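Local coordinates for protein flavin-dependent monooxygenase, oxygenase subunit HsaA (Rhodococcus sp., PDB 2RFQ) that hydroxylates the phenolic ring of the cholesterol breakdown product 3-HSA to the catechol 3,4-DHSA, using reduced FMN and molecular oxygen, at residues L96-Q101 / P219-N224; G132-G137 / V197-V202; T239-P244 / R366-N371. One frame throughout, in Å; residues are numbered along the deposited sequence.

Contact 1: L96-Q101 / P219-N224; sequences LALFSQ and PGLERN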
loop_
_atom_site.group_PDB
_atom_site.type_symbol
_atom_site.label_atom_id
_atom_site.label_comp_id
_atom_site.label_asym_id
_atom_site.label_seq_id
_atom_site.Cartn_x
_atom_site.Cartn_y
_atom_site.Cartn_z
ATOM N N LEU A 96 -26.191 -15.821 -25.956
ATOM C CA LEU A 96 -26.936 -16.487 -27.022
ATOM C C LEU A 96 -28.293 -15.833 -27.299
ATOM O O LEU A 96 -28.790 -15.892 -28.416
ATOM C CB LEU A 96 -27.112 -17.978 -26.724
ATOM C CG LEU A 96 -27.654 -18.816 -27.889
ATOM C CD1 LEU A 96 -26.741 -18.774 -29.104
ATOM C CD2 LEU A 96 -27.921 -20.276 -27.465
ATOM N N ALA A 97 -28.895 -15.222 -26.280
ATOM C CA ALA A 97 -30.165 -14.500 -26.433
ATOM C C ALA A 97 -30.079 -13.384 -27.472
ATOM O O ALA A 97 -31.105 -12.926 -27.962
ATOM C CB ALA A 97 -30.584 -13.912 -25.098
ATOM N N LEU A 98 -28.848 -12.935 -27.757
ATOM C CA LEU A 98 -28.612 -11.842 -28.690
ATOM C C LEU A 98 -28.420 -12.343 -30.119
ATOM O O LEU A 98 -28.585 -11.570 -31.069
ATOM C CB LEU A 98 -27.412 -10.983 -28.257
ATOM C CG LEU A 98 -27.422 -10.408 -26.831
ATOM C CD1 LEU A 98 -26.081 -9.748 -26.503
ATOM C CD2 LEU A 98 -28.534 -9.405 -26.701
ATOM N N PHE A 99 -28.091 -13.629 -30.275
ATOM C CA PHE A 99 -27.956 -14.217 -31.605
ATOM C C PHE A 99 -29.341 -14.318 -32.253
ATOM O O PHE A 99 -30.379 -14.163 -31.590
ATOM C CB PHE A 99 -27.333 -15.623 -31.560
ATOM C CG PHE A 99 -25.824 -15.645 -31.404
ATOM C CD1 PHE A 99 -25.002 -16.116 -32.438
ATOM C CD2 PHE A 99 -25.231 -15.265 -30.192
ATOM C CE1 PHE A 99 -23.591 -16.192 -32.263
ATOM C CE2 PHE A 99 -23.832 -15.328 -30.021
ATOM C CZ PHE A 99 -23.016 -15.804 -31.047
ATOM N N SER A 100 -29.344 -14.610 -33.548
ATOM C CA SER A 100 -30.594 -14.801 -34.282
ATOM C C SER A 100 -31.466 -15.856 -33.600
ATOM O O SER A 100 -30.954 -16.802 -32.952
ATOM C CB SER A 100 -30.285 -15.239 -35.720
ATOM O OG SER A 100 -29.752 -16.559 -35.719
ATOM N N GLN A 101 -32.781 -15.717 -33.783
ATOM C CA GLN A 101 -33.720 -16.705 -33.294
ATOM C C GLN A 101 -33.347 -18.097 -33.806
ATOM O O GLN A 101 -33.466 -19.095 -33.080
ATOM C CB GLN A 101 -35.144 -16.341 -33.744
ATOM C CG GLN A 101 -36.191 -17.364 -33.358
ATOM C CD GLN A 101 -36.514 -17.365 -31.874
ATOM O OE1 GLN A 101 -36.377 -16.346 -31.190
ATOM N NE2 GLN A 101 -36.952 -18.525 -31.367
ATOM N N PRO A 219 -29.836 -9.363 -33.503
ATOM C CA PRO A 219 -31.127 -9.868 -33.988
ATOM C C PRO A 219 -31.997 -10.546 -32.928
ATOM O O PRO A 219 -33.223 -10.588 -33.087
ATOM C CB PRO A 219 -30.733 -10.880 -35.087
ATOM C CG PRO A 219 -29.342 -11.266 -34.776
ATOM C CD PRO A 219 -28.705 -10.050 -34.149
ATOM N N GLY A 220 -31.372 -11.072 -31.869
ATOM C CA GLY A 220 -32.114 -11.766 -30.789
ATOM C C GLY A 220 -32.996 -10.842 -29.971
ATOM O O GLY A 220 -33.922 -11.303 -29.288
ATOM N N LEU A 221 -32.703 -9.544 -30.020
ATOM C CA LEU A 221 -33.462 -8.546 -29.257
ATOM C C LEU A 221 -34.892 -8.402 -29.760
ATOM O O LEU A 221 -35.748 -7.871 -29.053
ATOM C CB LEU A 221 -32.781 -7.176 -29.312
ATOM C CG LEU A 221 -31.406 -7.063 -28.651
ATOM C CD1 LEU A 221 -30.904 -5.654 -28.858
ATOM C CD2 LEU A 221 -31.468 -7.420 -27.167
ATOM N N GLU A 222 -35.152 -8.864 -30.980
ATOM C CA GLU A 222 -36.492 -8.695 -31.562
ATOM C C GLU A 222 -37.517 -9.482 -30.745
ATOM O O GLU A 222 -38.577 -8.962 -30.380
ATOM C CB GLU A 222 -36.508 -9.133 -33.029
ATOM C CG GLU A 222 -37.868 -8.948 -33.685
ATOM C CD GLU A 222 -37.939 -9.486 -35.124
ATOM O OE1 GLU A 222 -36.966 -10.124 -35.601
ATOM O OE2 GLU A 222 -38.996 -9.290 -35.766
ATOM N N ARG A 223 -37.173 -10.728 -30.432
ATOM C CA ARG A 223 -38.045 -11.584 -29.630
ATOM C C ARG A 223 -37.661 -11.600 -28.150
ATOM O O ARG A 223 -38.519 -11.767 -27.294
ATOM C CB ARG A 223 -38.094 -13.002 -30.221
ATOM C CG ARG A 223 -38.741 -13.041 -31.606
ATOM C CD ARG A 223 -39.095 -14.451 -32.069
ATOM N NE ARG A 223 -39.562 -15.282 -30.956
ATOM C CZ ARG A 223 -40.191 -16.446 -31.087
ATOM N NH1 ARG A 223 -40.448 -16.933 -32.299
ATOM N NH2 ARG A 223 -40.574 -17.114 -30.002
ATOM N N ASN A 224 -36.369 -11.436 -27.845
ATOM C CA ASN A 224 -35.934 -11.427 -26.452
ATOM C C ASN A 224 -35.868 -9.982 -25.954
ATOM O O ASN A 224 -34.821 -9.332 -26.002
ATOM C CB ASN A 224 -34.598 -12.163 -26.290
ATOM C CG ASN A 224 -34.701 -13.640 -26.648
ATOM O OD1 ASN A 224 -35.707 -14.287 -26.360
ATOM N ND2 ASN A 224 -33.652 -14.184 -27.268
HETATM O O HOH W 1 -34.705 -14.241 -30.327
#
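Q101 lays its amide over one face of the R223 guanidinium, the two planes 17° apart and NE2 3.8 Å above the guanidinium plane. Its CG stands anti to the backbone N (chi1 176°) and the chain then bends at chi2 (73°), which folds the amide back toward R223; OE1 comes 3.4 Å from R223 NE at an angle too poor for a hydrogen bond. The polar ends are held elsewhere: OE1 takes a bond from a water that also donates to G220 O, and NE2 bonds Q57 OE1. With an alanine here, the R223 guanidinium would probably lose its stacking partner and the water one of its two acceptors. Deeper in, N224 ND2 donates 2.9 Å to A97 O, nearly straight, on a carbonyl lone pair and in the plane of its own amide. G220 N bonds L98 O, also at 2.9 Å, from above the carbonyl plane. G220 packs too tightly for any side chain, since a CB would clash with A97 O and F99 O. L98 and L221 lie alongside each other, CD2 to CD2 at 3.6 Å. The contact joins the link between helices 80-96 and 101-108 to the loop ahead of helix 233-266. Q57 also bonds N224 OD1, S100 OG caps helix 101-108 through A103 N and also bonds H205 O, and L208 of strand 207-209 packs against L98, F99 and P219.

Contact 2: G132-G137 / V197-V202; sequences GYTVNG and VEDVFV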
loop_
_atom_site.group_PDB
_atom_site.type_symbol
_atom_site.label_atom_id
_atom_site.label_comp_id
_atom_site.label_asym_id
_atom_site.label_seq_id
_atom_site.Cartn_x
_atom_site.Cartn_y
_atom_site.Cartn_z
ATOM N N GLY A 132 -21.830 -17.876 -45.211
ATOM C CA GLY A 132 -21.238 -17.721 -43.874
ATOM C C GLY A 132 -19.734 -17.543 -43.916
ATOM O O GLY A 132 -19.230 -16.618 -44.572
ATOM N N TYR A 133 -19.035 -18.407 -43.171
ATOM C CA TYR A 133 -17.595 -18.260 -42.907
ATOM C C TYR A 133 -16.895 -19.594 -42.805
ATOM O O TYR A 133 -17.482 -20.591 -42.348
ATOM C CB TYR A 133 -17.348 -17.486 -41.588
ATOM C CG TYR A 133 -18.151 -16.219 -41.491
ATOM C CD1 TYR A 133 -17.600 -14.989 -41.864
ATOM C CD2 TYR A 133 -19.491 -16.254 -41.076
ATOM C CE1 TYR A 133 -18.355 -13.825 -41.811
ATOM C CE2 TYR A 133 -20.241 -15.111 -41.023
ATOM C CZ TYR A 133 -19.679 -13.908 -41.382
ATOM O OH TYR A 133 -20.436 -12.772 -41.322
ATOM N N THR A 134 -15.636 -19.617 -43.237
ATOM C CA THR A 134 -14.748 -20.738 -42.938
ATOM C C THR A 134 -13.883 -20.303 -41.767
ATOM O O THR A 134 -13.165 -19.302 -41.835
ATOM C CB THR A 134 -13.851 -21.129 -44.138
ATOM O OG1 THR A 134 -14.670 -21.420 -45.275
ATOM C CG2 THR A 134 -13.018 -22.365 -43.812
ATOM N N VAL A 135 -13.972 -21.066 -40.690
ATOM C CA VAL A 135 -13.327 -20.687 -39.455
ATOM C C VAL A 135 -12.177 -21.635 -39.158
ATOM O O VAL A 135 -12.280 -22.849 -39.365
ATOM C CB VAL A 135 -14.338 -20.643 -38.281
ATOM C CG1 VAL A 135 -13.645 -20.214 -36.983
ATOM C CG2 VAL A 135 -15.484 -19.672 -38.610
ATOM N N ASN A 136 -11.073 -21.046 -38.699
ATOM C CA ASN A 136 -9.873 -21.767 -38.269
ATOM C C ASN A 136 -9.369 -21.137 -36.992
ATOM O O ASN A 136 -9.283 -19.905 -36.877
ATOM C CB ASN A 136 -8.773 -21.728 -39.340
ATOM C CG ASN A 136 -9.040 -22.693 -40.476
ATOM O OD1 ASN A 136 -8.818 -23.901 -40.349
ATOM N ND2 ASN A 136 -9.518 -22.167 -41.598
ATOM N N GLY A 137 -9.059 -21.973 -36.010
ATOM C CA GLY A 137 -8.479 -21.439 -34.787
ATOM C C GLY A 137 -8.123 -22.486 -33.762
ATOM O O GLY A 137 -8.445 -23.656 -33.920
ATOM N N VAL A 197 -10.416 -25.722 -34.043
ATOM C CA VAL A 197 -11.388 -25.620 -35.139
ATOM C C VAL A 197 -10.597 -25.629 -36.450
ATOM O O VAL A 197 -9.709 -24.802 -36.635
ATOM C CB VAL A 197 -12.236 -24.312 -34.999
ATOM C CG1 VAL A 197 -13.230 -24.155 -36.159
ATOM C CG2 VAL A 197 -12.979 -24.286 -33.658
ATOM N N GLU A 198 -10.908 -26.577 -37.334
ATOM C CA GLU A 198 -10.147 -26.760 -38.572
ATOM C C GLU A 198 -11.055 -26.744 -39.795
ATOM O O GLU A 198 -11.810 -27.690 -40.026
ATOM C CB GLU A 198 -9.335 -28.057 -38.525
ATOM C CG GLU A 198 -8.389 -28.116 -37.330
ATOM C CD GLU A 198 -7.552 -29.377 -37.268
ATOM O OE1 GLU A 198 -6.549 -29.365 -36.524
ATOM O OE2 GLU A 198 -7.870 -30.360 -37.975
ATOM N N ASP A 199 -10.985 -25.657 -40.559
ATOM C CA ASP A 199 -11.683 -25.575 -41.846
ATOM C C ASP A 199 -13.181 -25.856 -41.701
ATOM O O ASP A 199 -13.759 -26.681 -42.427
ATOM C CB ASP A 199 -11.026 -26.555 -42.838
ATOM C CG ASP A 199 -11.552 -26.416 -44.254
ATOM O OD1 ASP A 199 -11.856 -25.273 -44.680
ATOM O OD2 ASP A 199 -11.657 -27.461 -44.949
ATOM N N VAL A 200 -13.802 -25.176 -40.741
ATOM C CA VAL A 200 -15.204 -25.414 -40.409
ATOM C C VAL A 200 -16.115 -24.336 -40.973
ATOM O O VAL A 200 -15.844 -23.149 -40.822
ATOM C CB VAL A 200 -15.371 -25.492 -38.860
ATOM C CG1 VAL A 200 -16.837 -25.388 -38.451
ATOM C CG2 VAL A 200 -14.712 -26.766 -38.302
ATOM N N PHE A 201 -17.196 -24.765 -41.623
ATOM C CA PHE A 201 -18.185 -23.847 -42.134
ATOM C C PHE A 201 -19.091 -23.422 -40.990
ATOM O O PHE A 201 -19.649 -24.273 -40.294
ATOM C CB PHE A 201 -19.022 -24.484 -43.238
ATOM C CG PHE A 201 -20.135 -23.613 -43.690
ATOM C CD1 PHE A 201 -19.866 -22.481 -44.444
ATOM C CD2 PHE A 201 -21.455 -23.890 -43.329
ATOM C CE1 PHE A 201 -20.883 -21.645 -44.847
ATOM C CE2 PHE A 201 -22.493 -23.047 -43.734
ATOM C CZ PHE A 201 -22.210 -21.921 -44.478
ATOM N N VAL A 202 -19.237 -22.111 -40.822
ATOM C CA VAL A 202 -20.159 -21.537 -39.839
ATOM C C VAL A 202 -21.150 -20.648 -40.595
ATOM O O VAL A 202 -20.745 -19.679 -41.251
ATOM C CB VAL A 202 -19.398 -20.730 -38.773
ATOM C CG1 VAL A 202 -20.398 -20.105 -37.767
ATOM C CG2 VAL A 202 -18.387 -21.646 -38.026
HETATM O O HOH W 2 -9.686 -23.891 -43.848
#
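With CG anti to its carbonyl carbon (chi1 -77°), N136 carries OD1 to D199 N, 2.8 Å away, the donor standing well above the amide carbonyl plane. D199 has CG anti to the backbone N (chi1 -172°), which brings OD1 within 3.2 Å of T134 CG2; a water spans N136 ND2 and D199 OD1. D199 takes left-handed backbone angles, and with V200 it faces V135 in a G1 beta bulge, where the partner strand turns a corner and the register slips by one. Antiparallel pairing runs through and beyond it: V135 with V200, Y133 with V202 and G137 with V197 are hydrogen-bonded pairs, V197 N reaching G137 O at 2.9 Å. V135 splits its two methyls between valines on the same face of the sheet, CG2 meeting V202 CG2 at 3.6 Å and CG1 meeting V197 CG1 at 4.0 Å. G132 has backbone angles that call for glycine. Strand 132-142 is thus flanked by strands 193-198 and 200-203 along one edge and by strand 124-129 along the other. F169 of strand 162-172 packs on V135, and I171 on V197 and V202, while V207 of strand 207-209 packs on Y133 and V202.

Contact 3: T239-P244 / R366-N371; sequences TTISAP and RVHAAN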
loop_
_atom_site.group_PDB
_atom_site.type_symbol
_atom_site.label_atom_id
_atom_site.label_comp_id
_atom_site.label_asym_id
_atom_site.label_seq_id
_atom_site.Cartn_x
_atom_site.Cartn_y
_atom_site.Cartn_z
ATOM N N THR A 239 -17.904 -8.195 -15.429
ATOM C CA THR A 239 -18.483 -8.480 -14.094
ATOM C C THR A 239 -18.581 -10.011 -13.870
ATOM O O THR A 239 -18.377 -10.496 -12.747
ATOM C CB THR A 239 -19.845 -7.786 -13.921
ATOM O OG1 THR A 239 -19.647 -6.368 -14.035
ATOM C CG2 THR A 239 -20.472 -8.092 -12.527
ATOM N N THR A 240 -18.840 -10.760 -14.948
ATOM C CA THR A 240 -18.837 -12.246 -14.861
ATOM C C THR A 240 -17.464 -12.825 -14.467
ATOM O O THR A 240 -17.373 -13.906 -13.886
ATOM C CB THR A 240 -19.460 -12.916 -16.103
ATOM O OG1 THR A 240 -20.639 -13.648 -15.689
ATOM C CG2 THR A 240 -18.519 -13.908 -16.747
ATOM N N ILE A 241 -16.408 -12.062 -14.746
ATOM C CA ILE A 241 -15.050 -12.404 -14.387
ATOM C C ILE A 241 -14.696 -11.947 -12.967
ATOM O O ILE A 241 -13.977 -12.653 -12.246
ATOM C CB ILE A 241 -14.069 -11.789 -15.455
ATOM C CG1 ILE A 241 -14.373 -12.372 -16.835
ATOM C CG2 ILE A 241 -12.590 -11.857 -14.994
ATOM C CD1 ILE A 241 -14.401 -13.933 -16.882
ATOM N N SER A 242 -15.182 -10.787 -12.553
ATOM C CA SER A 242 -14.874 -10.318 -11.194
ATOM C C SER A 242 -15.745 -10.988 -10.129
ATOM O O SER A 242 -15.271 -11.264 -9.025
ATOM C CB SER A 242 -15.016 -8.782 -11.073
ATOM O OG SER A 242 -14.064 -8.139 -11.907
ATOM N N ALA A 243 -17.024 -11.209 -10.439
ATOM C CA ALA A 243 -17.953 -11.756 -9.417
ATOM C C ALA A 243 -17.455 -13.049 -8.752
ATOM O O ALA A 243 -17.516 -13.160 -7.520
ATOM C CB ALA A 243 -19.369 -11.927 -9.999
ATOM N N PRO A 244 -16.949 -14.026 -9.533
ATOM C CA PRO A 244 -16.449 -15.250 -8.872
ATOM C C PRO A 244 -15.216 -14.981 -8.005
ATOM O O PRO A 244 -15.057 -15.599 -6.979
ATOM C CB PRO A 244 -16.157 -16.216 -10.034
ATOM C CG PRO A 244 -16.053 -15.350 -11.267
ATOM C CD PRO A 244 -16.841 -14.097 -11.008
ATOM N N ARG A 366 -7.155 -13.551 -11.766
ATOM C CA ARG A 366 -6.639 -12.198 -11.959
ATOM C C ARG A 366 -6.069 -11.974 -13.362
ATOM O O ARG A 366 -6.065 -10.842 -13.848
ATOM C CB ARG A 366 -5.578 -11.919 -10.893
ATOM C CG ARG A 366 -4.763 -10.621 -11.114
ATOM C CD ARG A 366 -5.612 -9.339 -11.012
ATOM N NE ARG A 366 -4.708 -8.204 -11.158
ATOM C CZ ARG A 366 -4.236 -7.760 -12.317
ATOM N NH1 ARG A 366 -3.354 -6.753 -12.303
ATOM N NH2 ARG A 366 -4.618 -8.303 -13.478
ATOM N N VAL A 367 -5.595 -13.046 -14.021
ATOM C CA VAL A 367 -4.882 -12.889 -15.308
ATOM C C VAL A 367 -5.800 -12.585 -16.492
ATOM O O VAL A 367 -5.330 -12.209 -17.579
ATOM C CB VAL A 367 -3.980 -14.088 -15.647
ATOM C CG1 VAL A 367 -3.085 -14.460 -14.436
ATOM C CG2 VAL A 367 -4.822 -15.261 -16.164
ATOM N N HIS A 368 -7.098 -12.807 -16.315
ATOM C CA HIS A 368 -8.061 -12.553 -17.396
ATOM C C HIS A 368 -7.926 -11.116 -17.934
ATOM O O HIS A 368 -7.750 -10.173 -17.161
ATOM C CB HIS A 368 -9.493 -12.811 -16.878
ATOM C CG HIS A 368 -10.503 -12.940 -17.968
ATOM N ND1 HIS A 368 -10.989 -11.854 -18.664
ATOM C CD2 HIS A 368 -11.105 -14.036 -18.498
ATOM C CE1 HIS A 368 -11.848 -12.276 -19.581
ATOM N NE2 HIS A 368 -11.940 -13.593 -19.498
ATOM N N ALA A 369 -8.021 -10.964 -19.261
ATOM C CA ALA A 369 -7.909 -9.639 -19.880
ATOM C C ALA A 369 -8.840 -8.632 -19.240
ATOM O O ALA A 369 -8.489 -7.445 -19.134
ATOM C CB ALA A 369 -8.206 -9.708 -21.368
ATOM N N ALA A 370 -10.038 -9.093 -18.854
ATOM C CA ALA A 370 -11.056 -8.188 -18.306
ATOM C C ALA A 370 -10.731 -7.699 -16.879
ATOM O O ALA A 370 -11.405 -6.792 -16.358
ATOM C CB ALA A 370 -12.451 -8.852 -18.357
ATOM N N ASN A 371 -9.710 -8.299 -16.249
ATOM C CA ASN A 371 -9.241 -7.846 -14.938
ATOM C C ASN A 371 -8.056 -6.883 -14.992
ATOM O O ASN A 371 -7.666 -6.338 -13.949
ATOM C CB ASN A 371 -8.843 -9.025 -14.040
ATOM C CG ASN A 371 -10.027 -9.771 -13.467
ATOM O OD1 ASN A 371 -9.971 -11.016 -13.281
ATOM N ND2 ASN A 371 -11.072 -9.059 -13.163
#
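I241 stands over one face of the H368 imidazole, the two side chains crossing at about a right angle. Its CG1 lies 3.7 Å from the ring centroid and only 9° off the normal, a CH-pi contact over the middle of the ring. CD1 carries the cover onward to the NE2 side, 3.6 Å from H368 NE2, and CG2 comes down near H368 CB at 3.7 Å, so three carbons of the isoleucine span the imidazole from its root to its far nitrogen. Two torsions set this up: I241 has CG1 anti to its carbonyl carbon, and H368 has CG anti to its backbone N (chi1 -165°), which extends the ring toward the helix. The ring's rotation is fixed at its edge, where A370 N donates to H368 ND1 at 2.9 Å, nearly in the ring plane, with an N-H...N angle of 163°. A looser apolar touch, I241 CG1 to A370 CB at 4.3 Å, extends the packing beyond the ring, and the N371 side chain lies obliquely across I241 near CG2. S242, the next residue on the helix, turns its hydroxyl to T330 OG1 and Q326 NE2 on helix 316-344. The H237 ring meets that of H368 steeply inclined, and W84 of helix 80-96 packs on I241. The contact thereby fits the loop after helix 354-365 against helix 233-266 within the C-terminal acyl-CoA dehydrogenase-like domain. H368 and A369 probably bind FMN, as do W84 and Y120 nearby. Chemically, the bond from A370 N requires ND1 to act as acceptor, while the isoleucine offers only carbon to the ring face. Backbone hydrogen bonding and apolar packing together thus hold the imidazole's orientation beside the probable flavin site.

Overall arrangement
Contact 3 is the core member, centred about 6 Å from the centre of the chain, whereas contacts 1 and 2 lie about 21 and 26 Å out and are partly buried. Contacts 1 and 2 share neighbours in strands 162-172 and 207-209, yet their nearest atoms stay about 7 Å apart; in sequence, both segments of contact 2 fall between those of contact 1. Contact 3 follows both along the chain and belongs to the helical C-terminal part, though helix 80-96 connects it with contact 1, leading into 96-101 there and packing its W84 on I241 here. Chemistry follows place: loop carbonyls, amides and a stacked guanidinium in contact 1, regular strand pairing broken by a bulge in contact 2, and carbon-on-imidazole packing in contact 3.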